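Local structure of SH2 domain-containing protein 3C (Homo sapiens, 3T6G) at residues F16-N30 and E275-S289. The protein acts as an adapter in integrin-mediated cell adhesion and migration through a Cdc25-homology domain whose closed conformation precludes canonical exchange but is required to bind BCAR1. The protein carries 2 engineered substitutions. Numbering follows the deposited sequence.
Sequences FNPATFQSLLIPRDN and EVFSTEFQMRLLWGS
Thr279 CB sits over one face of the Phe16 ring, 4.0 Å from its centroid and 13° off the ring normal, a CH-pi contact. The Phe21 ring has the CA of Phe281 above one face, offset toward the rim, and the Glu275 carboxylate at its edge. The Arg284 guanidinium carries Ser289 CB over one face and Phe21 O over the opposite face, too poorly angled for a hydrogen bond to NH2, with Ala19 O and Pro27 O near its plane. These contacts lay the mostly irregular segment 16-30 along helix 279-287 of the all-helical Cdc25-homology (Ras-GEF) domain. Ser278 N-caps this helix, its OG accepting from Phe281 N, while the Phe281 side chain also touches Val41 of helix 35-46. Thr279 OG1 is hydrogen-bonded to Arg102 NH1 of helix 93-115.

Arg284 bends at chi2 (-78°), turning its guanidinium in among carbonyls of segment 16-30. The bond from Arg284 NE to Pro18 O (2.9 Å) is weak by its bent angle, NH2 to Ala19 O by its length, and NH1 to Arg28 O by both; several imperfect bonds thus share the buried cation. Ser289 N donates to Asn30 O at 3.2 Å. Asn30 grips the same arginine twice: its OD1 receives Arg284 NH1 at 2.8 Å, from above the amide carbonyl plane, and its ND2 donates to the backbone Arg284 O at 3.0 Å, 68° out of that carbonyl's plane.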
ATOM      1  N   PHE A  16      -9.639  -1.066  12.534  1.00 72.97           N
ATOM      2  CA  PHE A  16      -8.940  -1.710  13.646  1.00 66.66           C
ATOM      3  C   PHE A  16      -9.355  -1.031  14.937  1.00 71.18           C
ATOM      4  O   PHE A  16      -9.326   0.192  15.016  1.00 76.57           O
ATOM      5  CB  PHE A  16      -7.417  -1.560  13.508  1.00 61.18           C
ATOM      6  CG  PHE A  16      -6.843  -2.187  12.270  1.00 55.09           C
ATOM      7  CD1 PHE A  16      -7.264  -3.439  11.846  1.00 42.42           C
ATOM      8  CD2 PHE A  16      -5.878  -1.518  11.525  1.00 59.17           C
ATOM      9  CE1 PHE A  16      -6.724  -4.021  10.695  1.00 50.98           C
ATOM     10  CE2 PHE A  16      -5.333  -2.093  10.367  1.00 60.47           C
ATOM     11  CZ  PHE A  16      -5.764  -3.341   9.947  1.00 55.28           C
ATOM     12  N   ASN A  17      -9.724  -1.800  15.958  1.00 72.60           N
ATOM     13  CA  ASN A  17     -10.009  -1.192  17.253  1.00 75.96           C
ATOM     14  C   ASN A  17      -9.363  -1.931  18.408  1.00 81.46           C
ATOM     15  O   ASN A  17     -10.032  -2.670  19.144  1.00 81.86           O
ATOM     16  CB  ASN A  17     -11.512  -1.036  17.493  1.00 81.43           C
ATOM     17  CG  ASN A  17     -11.810  -0.109  18.659  1.00 96.81           C
ATOM     18  OD1 ASN A  17     -10.894   0.329  19.361  1.00104.75           O
ATOM     19  ND2 ASN A  17     -13.090   0.187  18.880  1.00101.51           N
ATOM     20  N   PRO A  18      -8.049  -1.730  18.563  1.00 83.30           N
ATOM     21  CA  PRO A  18      -7.210  -2.347  19.590  1.00 76.65           C
ATOM     22  C   PRO A  18      -7.878  -2.332  20.946  1.00 78.30           C
ATOM     23  O   PRO A  18      -7.958  -3.361  21.608  1.00 85.38           O
ATOM     24  CB  PRO A  18      -5.967  -1.444  19.612  1.00 75.56           C
ATOM     25  CG  PRO A  18      -6.263  -0.286  18.667  1.00 70.41           C
ATOM     26  CD  PRO A  18      -7.270  -0.821  17.710  1.00 74.55           C
ATOM     27  N   ALA A  19      -8.360  -1.165  21.349  1.00 80.82           N
ATOM     28  CA  ALA A  19      -8.966  -0.990  22.665  1.00 80.96           C
ATOM     29  C   ALA A  19     -10.107  -1.967  23.005  1.00 83.07           C
ATOM     30  O   ALA A  19     -10.433  -2.139  24.180  1.00 84.54           O
ATOM     31  CB  ALA A  19      -9.433   0.456  22.837  1.00 79.19           C
ATOM     32  N   THR A  20     -10.709  -2.600  21.996  1.00 82.97           N
ATOM     33  CA  THR A  20     -11.815  -3.538  22.240  1.00 89.77           C
ATOM     34  C   THR A  20     -11.463  -5.005  21.975  1.00 90.96           C
ATOM     35  O   THR A  20     -12.279  -5.907  22.211  1.00 89.77           O
ATOM     36  CB  THR A  20     -13.096  -3.157  21.450  1.00 83.16           C
ATOM     37  OG1 THR A  20     -12.841  -3.197  20.035  1.00 85.06           O
ATOM     38  CG2 THR A  20     -13.562  -1.775  21.852  1.00 70.59           C
ATOM     39  N   PHE A  21     -10.241  -5.230  21.494  1.00 87.09           N
ATOM     40  CA  PHE A  21      -9.737  -6.571  21.229  1.00 76.67           C
ATOM     41  C   PHE A  21      -9.612  -7.362  22.535  1.00 82.18           C
ATOM     42  O   PHE A  21      -9.109  -6.851  23.538  1.00 86.39           O
ATOM     43  CB  PHE A  21      -8.395  -6.481  20.491  1.00 73.64           C
ATOM     44  CG  PHE A  21      -7.734  -7.817  20.246  1.00 75.63           C
ATOM     45  CD1 PHE A  21      -7.973  -8.521  19.081  1.00 74.95           C
ATOM     46  CD2 PHE A  21      -6.867  -8.360  21.178  1.00 79.33           C
ATOM     47  CE1 PHE A  21      -7.371  -9.747  18.852  1.00 77.60           C
ATOM     48  CE2 PHE A  21      -6.257  -9.588  20.953  1.00 84.82           C
ATOM     49  CZ  PHE A  21      -6.511 -10.279  19.786  1.00 80.90           C
ATOM     50  N   GLN A  22     -10.104  -8.598  22.522  1.00 79.09           N
ATOM     51  CA  GLN A  22     -10.076  -9.468  23.689  1.00 74.74           C
ATOM     52  C   GLN A  22      -9.612 -10.834  23.213  1.00 77.64           C
ATOM     53  O   GLN A  22      -9.882 -11.198  22.068  1.00 82.80           O
ATOM     54  CB  GLN A  22     -11.475  -9.592  24.297  1.00 87.29           C
ATOM     55  CG  GLN A  22     -12.108  -8.287  24.809  1.00 91.55           C
ATOM     56  CD  GLN A  22     -13.585  -8.458  25.205  1.00 90.40           C
ATOM     57  OE1 GLN A  22     -14.453  -8.639  24.340  1.00 94.61           O
ATOM     58  NE2 GLN A  22     -13.869  -8.399  26.507  1.00 79.86           N
ATOM     59  N   SER A  23      -8.916 -11.579  24.079  1.00 77.75           N
ATOM     60  CA  SER A  23      -8.408 -12.921  23.766  1.00 73.52           C
ATOM     61  C   SER A  23      -7.789 -13.561  25.003  1.00 81.39           C
ATOM     62  O   SER A  23      -7.737 -12.936  26.061  1.00 87.32           O
ATOM     63  CB  SER A  23      -7.346 -12.856  22.669  1.00 78.99           C
ATOM     64  OG  SER A  23      -6.772 -14.134  22.443  1.00 85.26           O
ATOM     65  N   LEU A  24      -7.314 -14.802  24.873  1.00 87.47           N
ATOM     66  CA  LEU A  24      -6.605 -15.478  25.970  1.00 89.54           C
ATOM     67  C   LEU A  24      -5.173 -14.968  26.077  1.00 93.79           C
ATOM     68  O   LEU A  24      -4.596 -14.924  27.163  1.00100.56           O
ATOM     69  CB  LEU A  24      -6.579 -16.995  25.771  1.00 75.97           C
ATOM     70  CG  LEU A  24      -7.783 -17.831  26.187  1.00 83.28           C
ATOM     71  CD1 LEU A  24      -7.539 -19.265  25.758  1.00 89.07           C
ATOM     72  CD2 LEU A  24      -8.051 -17.781  27.702  1.00 80.16           C
ATOM     73  N   LEU A  25      -4.608 -14.598  24.930  1.00 87.97           N
ATOM     74  CA  LEU A  25      -3.288 -13.990  24.856  1.00 78.69           C
ATOM     75  C   LEU A  25      -3.308 -12.569  25.397  1.00 85.93           C
ATOM     76  O   LEU A  25      -2.462 -12.194  26.198  1.00 91.55           O
ATOM     77  CB  LEU A  25      -2.830 -13.953  23.408  1.00 73.04           C
ATOM     78  CG  LEU A  25      -2.089 -15.179  22.877  1.00 76.74           C
ATOM     79  CD1 LEU A  25      -2.421 -16.412  23.684  1.00 76.41           C
ATOM     80  CD2 LEU A  25      -2.338 -15.386  21.372  1.00 69.40           C
ATOM     81  N   ILE A  26      -4.274 -11.771  24.952  1.00 86.27           N
ATOM     82  CA  ILE A  26      -4.341 -10.384  25.398  1.00 85.67           C
ATOM     83  C   ILE A  26      -5.475 -10.092  26.380  1.00 84.98           C
ATOM     84  O   ILE A  26      -6.614  -9.888  25.962  1.00 87.10           O
ATOM     85  CB  ILE A  26      -4.422  -9.422  24.207  1.00 83.35           C
ATOM     86  CG1 ILE A  26      -3.020  -8.950  23.850  1.00 65.83           C
ATOM     87  CG2 ILE A  26      -5.321  -8.230  24.527  1.00 90.61           C
ATOM     88  CD1 ILE A  26      -2.388  -9.788  22.791  1.00 66.21           C
ATOM     89  N   PRO A  27      -5.155 -10.056  27.692  1.00 82.35           N
ATOM     90  CA  PRO A  27      -6.146  -9.815  28.750  1.00 86.07           C
ATOM     91  C   PRO A  27      -6.565  -8.343  28.819  1.00 92.40           C
ATOM     92  O   PRO A  27      -5.924  -7.506  28.183  1.00 89.41           O
ATOM     93  CB  PRO A  27      -5.414 -10.244  30.028  1.00 76.45           C
ATOM     94  CG  PRO A  27      -3.985  -9.988  29.733  1.00 74.90           C
ATOM     95  CD  PRO A  27      -3.799 -10.245  28.243  1.00 76.90           C
ATOM     96  N   ARG A  28      -7.617  -8.043  29.581  1.00 97.64           N
ATOM     97  CA  ARG A  28      -8.254  -6.729  29.536  1.00100.88           C
ATOM     98  C   ARG A  28      -7.292  -5.540  29.535  1.00105.07           C
ATOM     99  O   ARG A  28      -7.244  -4.788  28.562  1.00114.85           O
ATOM    100  CB  ARG A  28      -9.301  -6.577  30.639  1.00109.87           C
ATOM    101  CG  ARG A  28     -10.032  -5.236  30.616  1.00119.06           C
ATOM    102  CD  ARG A  28     -11.452  -5.360  31.164  1.00129.38           C
ATOM    103  NE  ARG A  28     -12.340  -6.007  30.201  1.00133.92           N
ATOM    104  CZ  ARG A  28     -13.609  -6.325  30.437  1.00139.52           C
ATOM    105  NH1 ARG A  28     -14.161  -6.063  31.618  1.00141.71           N
ATOM    106  NH2 ARG A  28     -14.328  -6.909  29.486  1.00140.91           N
ATOM    107  N   ASP A  29      -6.535  -5.357  30.609  1.00 95.92           N
ATOM    108  CA  ASP A  29      -5.669  -4.185  30.697  1.00 98.93           C
ATOM    109  C   ASP A  29      -4.190  -4.520  30.610  1.00101.72           C
ATOM    110  O   ASP A  29      -3.481  -4.419  31.606  1.00110.93           O
ATOM    111  CB  ASP A  29      -5.927  -3.426  31.996  1.00107.39           C
ATOM    112  CG  ASP A  29      -7.052  -2.422  31.868  1.00121.46           C
ATOM    113  OD1 ASP A  29      -8.145  -2.681  32.420  1.00128.24           O
ATOM    114  OD2 ASP A  29      -6.844  -1.376  31.206  1.00121.91           O
ATOM    115  N   ASN A  30      -3.710  -4.893  29.429  1.00 92.59           N
ATOM    116  CA  ASN A  30      -2.325  -5.349  29.315  1.00 93.40           C
ATOM    117  C   ASN A  30      -1.282  -4.232  29.234  1.00 98.00           C
ATOM    118  O   ASN A  30      -1.571  -3.125  28.780  1.00 97.03           O
ATOM    119  CB  ASN A  30      -2.154  -6.320  28.144  1.00 83.45           C
ATOM    120  CG  ASN A  30      -2.383  -5.664  26.814  1.00 80.84           C
ATOM    121  OD1 ASN A  30      -3.411  -5.023  26.603  1.00 89.71           O
ATOM    122  ND2 ASN A  30      -1.422  -5.803  25.905  1.00 74.89           N
ATOM    123  N   GLU A 275      -4.001 -15.095  15.445  1.00 43.88           N
ATOM    124  CA  GLU A 275      -3.978 -13.959  16.371  1.00 48.43           C
ATOM    125  C   GLU A 275      -2.684 -13.137  16.245  1.00 61.68           C
ATOM    126  O   GLU A 275      -2.734 -11.891  16.178  1.00 59.80           O
ATOM    127  CB  GLU A 275      -4.169 -14.407  17.801  1.00 54.81           C
ATOM    128  CG  GLU A 275      -4.368 -13.267  18.765  1.00 61.66           C
ATOM    129  CD  GLU A 275      -5.170 -13.699  19.985  1.00 71.95           C
ATOM    130  OE1 GLU A 275      -5.788 -14.790  19.931  1.00 73.82           O
ATOM    131  OE2 GLU A 275      -5.180 -12.958  20.998  1.00 76.71           O
ATOM    132  N   VAL A 276      -1.541 -13.844  16.184  1.00 56.56           N
ATOM    133  CA  VAL A 276      -0.206 -13.226  16.209  1.00 50.08           C
ATOM    134  C   VAL A 276      -0.022 -12.275  15.033  1.00 56.98           C
ATOM    135  O   VAL A 276       0.598 -11.224  15.147  1.00 52.66           O
ATOM    136  CB  VAL A 276       0.911 -14.317  16.203  1.00 59.02           C
ATOM    137  CG1 VAL A 276       2.251 -13.700  15.987  1.00 52.98           C
ATOM    138  CG2 VAL A 276       0.901 -15.130  17.525  1.00 46.36           C
ATOM    139  N   PHE A 277      -0.615 -12.649  13.905  1.00 65.68           N
ATOM    140  CA  PHE A 277      -0.508 -11.904  12.666  1.00 57.94           C
ATOM    141  C   PHE A 277      -1.681 -10.944  12.465  1.00 62.72           C
ATOM    142  O   PHE A 277      -1.958 -10.502  11.338  1.00 56.84           O
ATOM    143  CB  PHE A 277      -0.432 -12.882  11.498  1.00 52.31           C
ATOM    144  CG  PHE A 277       0.900 -13.525  11.356  1.00 61.67           C
ATOM    145  CD1 PHE A 277       2.054 -12.740  11.290  1.00 60.02           C
ATOM    146  CD2 PHE A 277       1.021 -14.908  11.322  1.00 60.51           C
ATOM    147  CE1 PHE A 277       3.306 -13.331  11.173  1.00 56.02           C
ATOM    148  CE2 PHE A 277       2.271 -15.506  11.203  1.00 57.11           C
ATOM    149  CZ  PHE A 277       3.410 -14.720  11.135  1.00 59.11           C
ATOM    150  N   SER A 278      -2.374 -10.638  13.556  1.00 55.28           N
ATOM    151  CA  SER A 278      -3.463  -9.688  13.496  1.00 56.36           C
ATOM    152  C   SER A 278      -2.981  -8.339  14.044  1.00 61.77           C
ATOM    153  O   SER A 278      -2.320  -8.296  15.103  1.00 57.36           O
ATOM    154  CB  SER A 278      -4.685 -10.205  14.270  1.00 55.12           C
ATOM    155  OG  SER A 278      -4.925  -9.426  15.429  1.00 60.54           O
ATOM    156  N   THR A 279      -3.312  -7.257  13.318  1.00 56.91           N
ATOM    157  CA  THR A 279      -2.820  -5.900  13.621  1.00 53.01           C
ATOM    158  C   THR A 279      -3.306  -5.384  14.977  1.00 60.11           C
ATOM    159  O   THR A 279      -2.538  -4.774  15.737  1.00 65.64           O
ATOM    160  CB  THR A 279      -3.230  -4.879  12.553  1.00 51.06           C
ATOM    161  OG1 THR A 279      -2.695  -5.268  11.284  1.00 54.01           O
ATOM    162  CG2 THR A 279      -2.703  -3.504  12.927  1.00 44.85           C
ATOM    163  N   GLU A 280      -4.579  -5.624  15.270  1.00 52.06           N
ATOM    164  CA  GLU A 280      -5.116  -5.353  16.595  1.00 58.56           C
ATOM    165  C   GLU A 280      -4.319  -6.069  17.685  1.00 62.09           C
ATOM    166  O   GLU A 280      -3.979  -5.477  18.711  1.00 68.49           O
ATOM    167  CB  GLU A 280      -6.588  -5.772  16.673  1.00 64.32           C
ATOM    168  CG  GLU A 280      -7.429  -5.329  15.476  1.00 63.54           C
ATOM    169  CD  GLU A 280      -8.893  -5.069  15.842  1.00 77.20           C
ATOM    170  OE1 GLU A 280      -9.770  -5.142  14.954  1.00 82.58           O
ATOM    171  OE2 GLU A 280      -9.172  -4.773  17.020  1.00 85.58           O
ATOM    172  N   PHE A 281      -4.023  -7.346  17.475  1.00 61.09           N
ATOM    173  CA  PHE A 281      -3.207  -8.073  18.446  1.00 60.38           C
ATOM    174  C   PHE A 281      -1.845  -7.373  18.580  1.00 58.73           C
ATOM    175  O   PHE A 281      -1.357  -7.116  19.694  1.00 57.04           O
ATOM    176  CB  PHE A 281      -3.029  -9.544  18.041  1.00 56.17           C
ATOM    177  CG  PHE A 281      -1.908 -10.239  18.774  1.00 58.45           C
ATOM    178  CD1 PHE A 281      -2.108 -10.762  20.048  1.00 63.29           C
ATOM    179  CD2 PHE A 281      -0.652 -10.366  18.193  1.00 63.56           C
ATOM    180  CE1 PHE A 281      -1.069 -11.407  20.735  1.00 70.70           C
ATOM    181  CE2 PHE A 281       0.398 -11.012  18.868  1.00 62.32           C
ATOM    182  CZ  PHE A 281       0.196 -11.526  20.142  1.00 58.99           C
ATOM    183  N   GLN A 282      -1.247  -7.037  17.443  1.00 49.49           N
ATOM    184  CA  GLN A 282       0.048  -6.368  17.465  1.00 55.98           C
ATOM    185  C   GLN A 282       0.027  -5.014  18.162  1.00 63.79           C
ATOM    186  O   GLN A 282       0.842  -4.759  19.045  1.00 68.40           O
ATOM    187  CB  GLN A 282       0.630  -6.298  16.067  1.00 51.80           C
ATOM    188  CG  GLN A 282       0.845  -7.710  15.526  1.00 61.32           C
ATOM    189  CD  GLN A 282       1.325  -7.740  14.107  1.00 56.08           C
ATOM    190  OE1 GLN A 282       1.460  -6.705  13.475  1.00 61.02           O
ATOM    191  NE2 GLN A 282       1.565  -8.937  13.584  1.00 55.53           N
ATOM    192  N   MET A 283      -0.920  -4.158  17.801  1.00 61.69           N
ATOM    193  CA  MET A 283      -0.998  -2.859  18.443  1.00 58.95           C
ATOM    194  C   MET A 283      -1.038  -2.999  19.962  1.00 63.84           C
ATOM    195  O   MET A 283      -0.279  -2.350  20.667  1.00 70.44           O
ATOM    196  CB  MET A 283      -2.187  -2.057  17.907  1.00 62.12           C
ATOM    197  CG  MET A 283      -2.059  -1.780  16.422  1.00 54.89           C
ATOM    198  SD  MET A 283      -3.520  -1.034  15.706  1.00 67.81           S
ATOM    199  CE  MET A 283      -3.400   0.633  16.406  1.00 53.86           C
ATOM    200  N   ARG A 284      -1.906  -3.869  20.460  1.00 70.27           N
ATOM    201  CA  ARG A 284      -2.018  -4.124  21.898  1.00 71.05           C
ATOM    202  C   ARG A 284      -0.748  -4.711  22.507  1.00 76.10           C
ATOM    203  O   ARG A 284      -0.299  -4.292  23.582  1.00 78.04           O
ATOM    204  CB  ARG A 284      -3.192  -5.061  22.161  1.00 72.76           C
ATOM    205  CG  ARG A 284      -4.536  -4.356  22.178  1.00 61.44           C
ATOM    206  CD  ARG A 284      -4.688  -3.653  23.498  1.00 64.85           C
ATOM    207  NE  ARG A 284      -6.092  -3.562  23.858  1.00 86.95           N
ATOM    208  CZ  ARG A 284      -6.679  -4.273  24.811  1.00 88.69           C
ATOM    209  NH1 ARG A 284      -5.975  -5.131  25.533  1.00 78.78           N
ATOM    210  NH2 ARG A 284      -7.974  -4.104  25.049  1.00102.38           N
ATOM    211  N   LEU A 285      -0.175  -5.694  21.821  1.00 73.88           N
ATOM    212  CA  LEU A 285       1.103  -6.266  22.240  1.00 66.48           C
ATOM    213  C   LEU A 285       2.152  -5.182  22.374  1.00 59.74           C
ATOM    214  O   LEU A 285       2.760  -5.014  23.414  1.00 61.28           O
ATOM    215  CB  LEU A 285       1.587  -7.276  21.208  1.00 62.64           C
ATOM    216  CG  LEU A 285       3.016  -7.772  21.378  1.00 62.58           C
ATOM    217  CD1 LEU A 285       3.130  -8.533  22.672  1.00 66.44           C
ATOM    218  CD2 LEU A 285       3.385  -8.654  20.197  1.00 64.73           C
ATOM    219  N   LEU A 286       2.362  -4.449  21.294  1.00 66.55           N
ATOM    220  CA  LEU A 286       3.430  -3.467  21.223  1.00 65.09           C
ATOM    221  C   LEU A 286       3.197  -2.272  22.147  1.00 70.65           C
ATOM    222  O   LEU A 286       4.070  -1.869  22.911  1.00 70.46           O
ATOM    223  CB  LEU A 286       3.586  -3.024  19.769  1.00 67.20           C
ATOM    224  CG  LEU A 286       4.078  -4.188  18.898  1.00 61.45           C
ATOM    225  CD1 LEU A 286       3.989  -3.885  17.422  1.00 51.19           C
ATOM    226  CD2 LEU A 286       5.504  -4.566  19.280  1.00 55.47           C
ATOM    227  N   TRP A 287       2.006  -1.707  22.105  1.00 77.37           N
ATOM    228  CA  TRP A 287       1.801  -0.455  22.816  1.00 75.73           C
ATOM    229  C   TRP A 287       0.985  -0.574  24.097  1.00 72.73           C
ATOM    230  O   TRP A 287       0.874   0.392  24.853  1.00 77.95           O
ATOM    231  CB  TRP A 287       1.251   0.610  21.862  1.00 73.49           C
ATOM    232  CG  TRP A 287       2.239   0.926  20.749  1.00 67.80           C
ATOM    233  CD1 TRP A 287       3.338   1.742  20.833  1.00 56.89           C
ATOM    234  CD2 TRP A 287       2.230   0.408  19.407  1.00 63.26           C
ATOM    235  NE1 TRP A 287       4.004   1.764  19.627  1.00 62.23           N
ATOM    236  CE2 TRP A 287       3.342   0.955  18.736  1.00 58.40           C
ATOM    237  CE3 TRP A 287       1.382  -0.458  18.706  1.00 61.76           C
ATOM    238  CZ2 TRP A 287       3.631   0.666  17.406  1.00 54.83           C
ATOM    239  CZ3 TRP A 287       1.674  -0.748  17.379  1.00 60.57           C
ATOM    240  CH2 TRP A 287       2.783  -0.181  16.742  1.00 54.32           C
ATOM    241  N   GLY A 288       0.451  -1.767  24.358  1.00 66.15           N
ATOM    242  CA  GLY A 288      -0.389  -1.992  25.528  1.00 69.78           C
ATOM    243  C   GLY A 288      -1.747  -1.324  25.354  1.00 80.35           C
ATOM    244  O   GLY A 288      -1.910  -0.462  24.488  1.00 79.33           O
ATOM    245  N   SER A 289      -2.738  -1.717  26.150  1.00 90.62           N
ATOM    246  CA  SER A 289      -4.007  -0.991  26.149  1.00 92.39           C
ATOM    247  C   SER A 289      -3.680   0.430  26.575  1.00 91.12           C
ATOM    248  O   SER A 289      -2.680   0.669  27.253  1.00 94.79           O
ATOM    249  CB  SER A 289      -5.038  -1.629  27.087  1.00 92.91           C
ATOM    250  OG  SER A 289      -4.610  -1.604  28.438  1.00 90.39           O
TER